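PDB 3TXV: probable tagatose 6-phosphate kinase from Sinorhizobium meliloti, which probably phosphorylates tagatose 6-phosphate to the 1,6-bisphosphate in carbohydrate metabolism. Local coordinates for residues D94-N99 with A115-Y120; L104-A109 with A137-A142; T147-A152 with V204-A209; R154-A159 with A214-A219. All coordinates share one frame; numbering follows the deposited sequence.

Contact 1. Residues D94-N99 with A115-Y120; sequences DHLGPN and AMITAY
L96, the last residue of strand 89-96, comes closest to segment 115-120 at I117, where the two CA atoms lie 7.2 Å apart. Across that gap the leucine divides its carbon atoms among three helix residues. Its CG rests 3.7 Å from the SE of M116, a selenomethionine, and its CB is at 4.0 Å from the same atom, the two side chains crossing at about a right angle. The M116 chain is bent at chi2 and chi3 (99° and 72°), which brings the large, polarisable selenium beside the leucine branch point. Beyond the fork, CD1 lies over one face of the Y120 ring, 4.2 Å from CZ, while CD2 meets CD1 of I117 at 4.2 Å. A branched aliphatic residue suits a place where one side chain must fill three neighbouring positions. This is strand-to-helix packing inside a beta-alpha-beta unit of a TIM barrel, the closed eight-stranded parallel barrel wrapped by helices. Although Y120 offers L96 its ring face, its hydroxyl finds a polar partner in the carbonyl of V57, and F125 meets the ring edge-to-face. I117 also packs on L155, V158 and A159 of helix 145-161. Next to L96 in sequence, H95 hydrogen-bonds through ND1 to D131; together with E178 and H265 it faces a common vacant point, consistent with a possible metal site. G97 follows L96 with phi 150°, a backbone conformation that calls for glycine.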
# COMPACT_ATOMS: atom_id res chain seq x y z
N ASP A 94 5.19 -7.32 -1.11
CA ASP A 94 4.72 -6.82 -2.39
C ASP A 94 5.85 -6.57 -3.36
O ASP A 94 6.89 -6.01 -2.99
CB ASP A 94 3.91 -5.53 -2.19
CG ASP A 94 3.41 -4.94 -3.50
OD1 ASP A 94 3.13 -5.73 -4.43
OD2 ASP A 94 3.30 -3.70 -3.63
N HIS A 95 5.64 -6.96 -4.60
CA HIS A 95 6.67 -6.88 -5.63
C HIS A 95 8.01 -7.41 -5.12
O HIS A 95 8.96 -6.64 -5.02
CB HIS A 95 6.84 -5.42 -6.16
CG HIS A 95 5.65 -4.92 -6.91
ND1 HIS A 95 5.40 -5.27 -8.22
CD2 HIS A 95 4.64 -4.10 -6.53
CE1 HIS A 95 4.26 -4.71 -8.61
NE2 HIS A 95 3.78 -4.00 -7.61
N LEU A 96 8.09 -8.70 -4.81
CA LEU A 96 9.38 -9.28 -4.39
C LEU A 96 10.11 -9.83 -5.59
O LEU A 96 9.51 -10.42 -6.48
CB LEU A 96 9.17 -10.38 -3.36
CG LEU A 96 8.74 -10.02 -1.93
CD1 LEU A 96 8.15 -8.65 -1.77
CD2 LEU A 96 7.78 -11.07 -1.43
N GLY A 97 11.41 -9.64 -5.61
CA GLY A 97 12.21 -9.98 -6.79
C GLY A 97 13.42 -9.08 -6.93
O GLY A 97 13.85 -8.47 -5.96
N PRO A 98 13.98 -8.99 -8.16
CA PRO A 98 15.21 -8.24 -8.45
C PRO A 98 15.09 -6.72 -8.43
O PRO A 98 16.11 -6.02 -8.48
CB PRO A 98 15.57 -8.67 -9.87
CG PRO A 98 14.65 -9.76 -10.26
CD PRO A 98 13.47 -9.72 -9.33
N ASN A 99 13.88 -6.19 -8.36
CA ASN A 99 13.68 -4.73 -8.48
C ASN A 99 14.64 -3.82 -7.72
O ASN A 99 15.15 -2.87 -8.29
CB ASN A 99 12.24 -4.35 -8.16
CG ASN A 99 11.94 -2.91 -8.47
OD1 ASN A 99 11.63 -2.57 -9.61
ND2 ASN A 99 12.03 -2.05 -7.46
N ALA A 115 18.25 -13.99 -1.15
CA ALA A 115 18.48 -13.72 0.28
C ALA A 115 17.27 -13.03 0.90
O ALA A 115 16.94 -13.24 2.08
CB ALA A 115 19.74 -12.89 0.51
N MSE A 116 16.59 -12.25 0.07
CA MSE A 116 15.50 -11.43 0.54
C MSE A 116 14.25 -12.27 0.76
O MSE A 116 13.57 -12.13 1.77
CB MSE A 116 15.22 -10.31 -0.45
CG MSE A 116 14.20 -10.71 -1.48
SE MSE A 116 12.39 -10.08 -1.09
CE MSE A 116 12.92 -8.18 -1.53
N ILE A 117 13.95 -13.12 -0.22
CA ILE A 117 12.81 -14.01 -0.13
C ILE A 117 12.89 -14.83 1.17
O ILE A 117 11.89 -14.95 1.87
CB ILE A 117 12.66 -14.86 -1.41
CG1 ILE A 117 11.47 -14.41 -2.24
CG2 ILE A 117 12.49 -16.34 -1.10
CD1 ILE A 117 10.14 -14.54 -1.55
N THR A 118 14.09 -15.35 1.50
CA THR A 118 14.29 -16.12 2.76
C THR A 118 14.00 -15.30 4.00
O THR A 118 13.34 -15.79 4.91
CB THR A 118 15.72 -16.79 2.94
OG1 THR A 118 16.31 -17.04 1.68
N ALA A 119 14.53 -14.08 4.03
CA ALA A 119 14.34 -13.18 5.17
C ALA A 119 12.84 -12.99 5.42
O ALA A 119 12.38 -13.15 6.54
CB ALA A 119 15.05 -11.86 4.97
N TYR A 120 12.08 -12.72 4.36
CA TYR A 120 10.63 -12.66 4.47
C TYR A 120 10.06 -13.94 5.05
O TYR A 120 9.39 -13.93 6.09
CB TYR A 120 9.96 -12.38 3.11
CG TYR A 120 9.90 -10.92 2.75
CD1 TYR A 120 10.98 -10.29 2.13
CD2 TYR A 120 8.76 -10.16 3.01
CE1 TYR A 120 10.94 -8.92 1.79
CE2 TYR A 120 8.70 -8.81 2.66
CZ TYR A 120 9.80 -8.20 2.06
OH TYR A 120 9.75 -6.88 1.69

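Contact 2. Residues L104-A109 with A137-A142; sequences LPADEA and AGEPTA
The carbonyl oxygen of P105, a residue whose CA lies 3.8 Å from A137 O, accepts two backbone bonds, from A109 N at 2.9 Å and E108 N at 2.9 Å. Both close the first turn of helix 106-121. P105 occupies the N-cap position, where a proline is tolerated, since the helix does not use the N-H that its ring replaces. A137 N lies 3.5 Å from L104 O, without a hydrogen bond between them; A137 is instead paired through its backbone with K102. The contact joins two parts of the TIM barrel: the start of the helix after strand 89-96, and the loop between strand 127-130 and helix 145-161. Farther along that loop, E139 spreads its carboxylate beside the methyl of A106, with OE1 and OE2 each 4.1 Å from A106 CB. The glutamate places CG anti to its carbonyl carbon (chi1 -44°) and continues extended beyond it, which carries the charged end to the first turn of the helix. Alanine is small enough to let the carboxylate lie close by while contributing only an apolar surface. The polar work of E139 is done elsewhere: OE2 takes a hydrogen bond from C136 N and OE1 forms a salt bridge with R151 NH2, so the two oxygens have separate partners that should hold the group in position.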
# COMPACT_ATOMS: atom_id res chain seq x y z
N LEU A 104 21.93 -3.79 -11.19
CA LEU A 104 23.00 -4.83 -11.23
C LEU A 104 22.79 -5.91 -12.29
O LEU A 104 21.70 -6.01 -12.88
CB LEU A 104 23.22 -5.45 -9.85
CG LEU A 104 23.67 -4.44 -8.80
CD1 LEU A 104 23.66 -5.04 -7.37
CD2 LEU A 104 25.05 -3.85 -9.19
N PRO A 105 23.86 -6.68 -12.60
CA PRO A 105 23.69 -7.80 -13.54
C PRO A 105 22.84 -8.91 -12.91
O PRO A 105 22.91 -9.14 -11.69
CB PRO A 105 25.13 -8.27 -13.80
CG PRO A 105 26.00 -7.10 -13.45
CD PRO A 105 25.29 -6.43 -12.31
N ALA A 106 22.06 -9.58 -13.76
CA ALA A 106 21.01 -10.51 -13.39
C ALA A 106 21.39 -11.58 -12.38
O ALA A 106 20.64 -11.84 -11.45
CB ALA A 106 20.44 -11.15 -14.64
N ASP A 107 22.52 -12.25 -12.56
CA ASP A 107 22.80 -13.31 -11.62
C ASP A 107 22.98 -12.77 -10.20
O ASP A 107 22.63 -13.46 -9.23
CB ASP A 107 23.97 -14.21 -12.05
CG ASP A 107 24.12 -15.44 -11.13
OD1 ASP A 107 25.08 -15.44 -10.33
OD2 ASP A 107 23.28 -16.38 -11.17
N GLU A 108 23.47 -11.54 -10.08
CA GLU A 108 23.70 -10.91 -8.78
C GLU A 108 22.38 -10.33 -8.28
O GLU A 108 22.04 -10.46 -7.10
CB GLU A 108 24.76 -9.81 -8.91
CG GLU A 108 25.09 -9.08 -7.62
CD GLU A 108 26.00 -7.85 -7.82
OE1 GLU A 108 26.39 -7.57 -8.99
OE2 GLU A 108 26.32 -7.17 -6.80
N ALA A 109 21.63 -9.71 -9.19
CA ALA A 109 20.31 -9.17 -8.87
C ALA A 109 19.41 -10.26 -8.30
O ALA A 109 18.82 -10.09 -7.24
CB ALA A 109 19.69 -8.52 -10.11
N ALA A 137 19.96 -4.88 -15.73
CA ALA A 137 20.76 -4.39 -16.82
C ALA A 137 21.91 -5.21 -17.25
O ALA A 137 22.67 -5.65 -16.45
CB ALA A 137 21.22 -3.02 -16.52
N GLY A 138 22.08 -5.30 -18.56
CA GLY A 138 21.04 -4.76 -19.40
C GLY A 138 20.34 -5.81 -20.21
O GLY A 138 20.91 -6.47 -21.02
N GLU A 139 19.04 -5.86 -20.01
CA GLU A 139 18.16 -6.78 -20.64
C GLU A 139 16.97 -5.94 -20.88
O GLU A 139 16.74 -5.00 -20.16
CB GLU A 139 17.75 -7.87 -19.70
CG GLU A 139 18.84 -8.44 -18.89
CD GLU A 139 18.37 -9.58 -18.05
OE1 GLU A 139 18.68 -10.73 -18.35
OE2 GLU A 139 17.67 -9.32 -17.08
N PRO A 140 16.17 -6.32 -21.83
CA PRO A 140 15.05 -5.50 -22.21
C PRO A 140 14.23 -5.27 -21.00
O PRO A 140 14.08 -6.15 -20.23
CB PRO A 140 14.28 -6.39 -23.15
CG PRO A 140 15.25 -7.34 -23.64
CD PRO A 140 16.14 -7.61 -22.50
N THR A 141 13.74 -4.06 -20.86
CA THR A 141 12.99 -3.58 -19.69
C THR A 141 11.95 -4.56 -19.15
O THR A 141 11.90 -4.80 -17.94
CB THR A 141 12.39 -2.19 -19.97
OG1 THR A 141 13.43 -1.23 -19.82
CG2 THR A 141 11.25 -1.83 -19.00
N ALA A 142 11.20 -5.15 -20.05
CA ALA A 142 10.27 -6.15 -19.70
C ALA A 142 10.84 -7.39 -20.27
O ALA A 142 11.08 -7.48 -21.44
CB ALA A 142 9.01 -5.87 -20.33

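Contact 3. Residues T147-A152 with V204-A209; sequences TTAARA and VRVHRA
H207 reaches from helix 197-214 to A149 and A152 of helix 145-161, two successive helices in the outer layer of a TIM barrel. The segment axes approach to 8.5 Å at a crossing angle of -47°, a close packing made possible by the alanines: a methyl is all that projects from helix 145-161 at either position. From CB, the histidine turns at chi1 -90° and lays its imidazole under A149. CG is 3.9 Å from A149 CB, and ND1 and CE1, the next atoms on one side, are 3.8 Å and 4.0 Å from the same methyl. That carbon stands 3.8 Å from the ring centroid and 11° off the normal, so its C-H groups meet the pi face in a CH-pi contact. On the other branch of the ring, CD2 moves on to A152, whose CB is 3.5 Å away, and NE2 at the tip lies 3.4 Å from that methyl; this second alanine approaches obliquely. ND1 is also hydrogen-bonded to the carbonyl of T203, one turn earlier in the same helix, a tether that helps fix the ring rotation. A histidine serves well here because its flat ring packs against methyls while ND1 is itself satisfied by a backbone carbonyl. V206, a beta-branched residue that holds a methyl close to its own backbone, packs on A149 from a second direction: V206 CG1 lies 4.0 Å from A149 CB.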
# COMPACT_ATOMS: atom_id res chain seq x y z
N THR A 147 11.55 -16.21 -19.08
CA THR A 147 12.54 -15.76 -18.13
C THR A 147 11.92 -15.22 -16.86
O THR A 147 12.27 -15.61 -15.79
CB THR A 147 13.34 -14.69 -18.79
OG1 THR A 147 14.00 -15.24 -19.92
CG2 THR A 147 14.34 -14.17 -17.88
N THR A 148 10.95 -14.36 -17.02
CA THR A 148 10.10 -13.89 -15.97
C THR A 148 9.69 -15.07 -15.11
O THR A 148 9.84 -15.02 -13.89
CB THR A 148 8.85 -13.19 -16.55
OG1 THR A 148 8.34 -12.22 -15.62
N ALA A 149 9.22 -16.16 -15.72
CA ALA A 149 8.60 -17.22 -14.93
C ALA A 149 9.65 -18.13 -14.28
O ALA A 149 9.51 -18.53 -13.12
CB ALA A 149 7.61 -17.99 -15.76
N ALA A 150 10.69 -18.46 -15.02
CA ALA A 150 11.76 -19.26 -14.45
C ALA A 150 12.40 -18.59 -13.21
O ALA A 150 12.86 -19.28 -12.29
CB ALA A 150 12.82 -19.54 -15.50
N ARG A 151 12.41 -17.26 -13.18
CA ARG A 151 12.92 -16.53 -12.04
C ARG A 151 11.88 -16.51 -10.92
O ARG A 151 12.22 -16.56 -9.74
CB ARG A 151 13.28 -15.10 -12.43
CG ARG A 151 14.26 -15.00 -13.56
CD ARG A 151 14.87 -13.63 -13.64
NE ARG A 151 15.85 -13.65 -14.72
CZ ARG A 151 16.62 -12.63 -15.11
NH1 ARG A 151 16.54 -11.46 -14.49
NH2 ARG A 151 17.49 -12.81 -16.11
N ALA A 152 10.61 -16.44 -11.28
CA ALA A 152 9.55 -16.44 -10.27
C ALA A 152 9.64 -17.75 -9.53
O ALA A 152 9.62 -17.77 -8.31
CB ALA A 152 8.17 -16.27 -10.92
N VAL A 204 -0.29 -17.60 -16.27
CA VAL A 204 -0.41 -18.75 -15.40
C VAL A 204 -0.01 -20.05 -16.10
O VAL A 204 0.54 -20.94 -15.46
CB VAL A 204 -1.76 -18.76 -14.59
CG1 VAL A 204 -2.85 -17.99 -15.31
CG2 VAL A 204 -2.20 -20.17 -14.21
N ARG A 205 -0.22 -20.17 -17.41
CA ARG A 205 0.32 -21.34 -18.08
C ARG A 205 1.84 -21.34 -17.86
O ARG A 205 2.37 -22.25 -17.24
CB ARG A 205 -0.03 -21.43 -19.57
CG ARG A 205 0.64 -22.65 -20.28
CD ARG A 205 0.37 -22.72 -21.79
NE ARG A 205 1.09 -21.71 -22.59
CZ ARG A 205 2.33 -21.83 -23.08
NH1 ARG A 205 3.04 -22.93 -22.88
NH2 ARG A 205 2.87 -20.84 -23.78
N VAL A 206 2.51 -20.30 -18.33
CA VAL A 206 3.95 -20.29 -18.34
C VAL A 206 4.56 -20.40 -16.94
O VAL A 206 5.63 -21.00 -16.78
CB VAL A 206 4.55 -19.11 -19.17
CG1 VAL A 206 4.59 -17.83 -18.36
CG2 VAL A 206 5.95 -19.45 -19.64
N HIS A 207 3.91 -19.84 -15.93
CA HIS A 207 4.48 -19.95 -14.57
C HIS A 207 4.37 -21.39 -14.08
O HIS A 207 5.30 -21.93 -13.46
CB HIS A 207 3.80 -19.00 -13.59
CG HIS A 207 4.42 -17.65 -13.50
ND1 HIS A 207 4.27 -16.69 -14.48
CD2 HIS A 207 5.17 -17.08 -12.53
CE1 HIS A 207 4.90 -15.59 -14.11
NE2 HIS A 207 5.45 -15.80 -12.93
N ARG A 208 3.22 -21.99 -14.36
CA ARG A 208 2.93 -23.37 -14.03
C ARG A 208 4.06 -24.28 -14.53
O ARG A 208 4.70 -24.98 -13.73
CB ARG A 208 1.57 -23.76 -14.62
CG ARG A 208 1.34 -25.22 -14.83
CD ARG A 208 -0.13 -25.55 -14.75
NE ARG A 208 -0.27 -27.00 -14.81
CZ ARG A 208 -0.57 -27.78 -13.77
NH1 ARG A 208 -0.81 -27.25 -12.57
NH2 ARG A 208 -0.65 -29.10 -13.93
N ALA A 209 4.29 -24.23 -15.85
CA ALA A 209 5.32 -25.03 -16.52
C ALA A 209 6.66 -24.85 -15.83
O ALA A 209 7.31 -25.83 -15.44
CB ALA A 209 5.41 -24.68 -18.01

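Contact 4. Residues R154-A159 with A214-A219; sequences RLAAVA and AGAAGA
A216 sets its methyl against two consecutive alanines of helix 145-161, with its CB 4.2 Å from A157 CB and 4.4 Å from A156 CB. A156 has a second partner in A219, their CB atoms again 4.4 Å apart. The whole first shell is thus methyl on methyl, without a polar bond between the segments, and alanine suits it because the backbones come near: the CA atoms of A157 and A216 are 5.4 Å apart. What brings A216 to this place is the turn just before it. G215 ends helix 197-214 in a Schellman motif, its positive phi of 62° being readily adopted by glycine, and the chain then turns into the short, weakly bonded helix 217-220. In the TIM barrel this turn leads from helix 197-214 toward strand 223-227, and it is laid here on the flank of the preceding barrel helix. On the other segment, the A156 and A157 methyls are presented by a helical turn in which L155 O is shared by two donors, A159 N at 2.9 Å and V158 N at 3.2 Å, both from the same face of the carbonyl. Farther out, F211 of helix 197-214 touches both A156 and A216, while Y173 of strand 172-176 touches A159 and A219, so each aromatic spans the two segments. A156 also rests on L130 of strand 127-130, toward the barrel wall.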
# COMPACT_ATOMS: atom_id res chain seq x y z
N ARG A 154 12.29 -19.79 -9.24
CA ARG A 154 13.41 -19.95 -8.37
C ARG A 154 13.04 -19.40 -7.01
O ARG A 154 13.31 -20.04 -6.00
CB ARG A 154 14.73 -19.35 -8.87
CG ARG A 154 15.85 -19.84 -7.96
CD ARG A 154 17.23 -19.44 -8.31
NE ARG A 154 17.95 -20.49 -9.04
CZ ARG A 154 19.25 -20.45 -9.34
NH1 ARG A 154 20.01 -19.42 -8.95
NH2 ARG A 154 19.80 -21.44 -10.02
N LEU A 155 12.42 -18.23 -6.97
CA LEU A 155 12.13 -17.60 -5.68
C LEU A 155 11.09 -18.40 -4.88
O LEU A 155 11.19 -18.51 -3.65
CB LEU A 155 11.72 -16.16 -5.86
CG LEU A 155 12.88 -15.25 -6.21
CD1 LEU A 155 12.39 -13.87 -6.63
CD2 LEU A 155 13.86 -15.14 -5.05
N ALA A 156 10.13 -18.98 -5.58
CA ALA A 156 9.20 -19.89 -4.98
C ALA A 156 9.93 -21.02 -4.23
O ALA A 156 9.60 -21.34 -3.08
CB ALA A 156 8.32 -20.44 -6.04
N ALA A 157 10.93 -21.60 -4.88
CA ALA A 157 11.61 -22.78 -4.37
C ALA A 157 12.63 -22.45 -3.33
O ALA A 157 13.13 -23.35 -2.66
CB ALA A 157 12.27 -23.51 -5.50
N VAL A 158 12.97 -21.18 -3.19
CA VAL A 158 13.90 -20.78 -2.14
C VAL A 158 13.02 -20.48 -0.97
O VAL A 158 13.40 -20.69 0.18
CB VAL A 158 14.74 -19.57 -2.55
CG1 VAL A 158 15.57 -19.07 -1.38
CG2 VAL A 158 15.65 -19.94 -3.72
N ALA A 159 11.80 -20.04 -1.29
CA ALA A 159 10.81 -19.69 -0.27
C ALA A 159 10.50 -20.93 0.52
O ALA A 159 10.71 -20.95 1.73
CB ALA A 159 9.55 -19.13 -0.90
N ALA A 214 11.09 -26.42 -12.36
CA ALA A 214 11.66 -26.05 -11.09
C ALA A 214 11.64 -27.14 -10.04
O ALA A 214 12.55 -27.22 -9.25
CB ALA A 214 11.06 -24.80 -10.59
N GLY A 215 10.60 -27.97 -9.99
CA GLY A 215 10.15 -28.75 -8.85
C GLY A 215 9.71 -28.03 -7.60
O GLY A 215 9.99 -28.36 -6.49
N ALA A 216 9.04 -26.95 -7.91
CA ALA A 216 8.31 -26.06 -7.03
C ALA A 216 6.81 -26.29 -7.03
O ALA A 216 6.08 -25.49 -6.53
CB ALA A 216 8.63 -24.64 -7.30
N ALA A 217 6.35 -27.38 -7.59
CA ALA A 217 4.97 -27.58 -7.98
C ALA A 217 4.11 -27.45 -6.78
O ALA A 217 2.97 -27.07 -6.90
CB ALA A 217 4.79 -28.91 -8.57
N GLY A 218 4.58 -27.93 -5.65
CA GLY A 218 3.89 -27.75 -4.40
C GLY A 218 3.64 -26.31 -4.05
O GLY A 218 2.57 -26.03 -3.58
N ALA A 219 4.56 -25.38 -4.27
CA ALA A 219 4.25 -23.99 -4.03
C ALA A 219 3.21 -23.49 -5.03
O ALA A 219 2.31 -22.74 -4.66
CB ALA A 219 5.50 -23.14 -4.07

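How the contacts relate
Following the chain, contact 1 closes the span from strand 89-96 to helix 106-121. Before it closes, contact 2 opens at the start of that helix and ends in the loop after strand 127-130, so the two cross; they touch where P98 CB packs 4.1 Å from A109 CB. Contacts 3 and 4 come after both and cross each other: both begin on helix 145-161, and their far segments lie on helix 197-214 and on the turn entering helix 217-220. The pairs are linked by E139 and R151, between contacts 2 and 3, and by I117 and L155, between contacts 1 and 4. Together they tie strand 89-96 and helices 106-121, 145-161 and 197-214 along one side of the barrel.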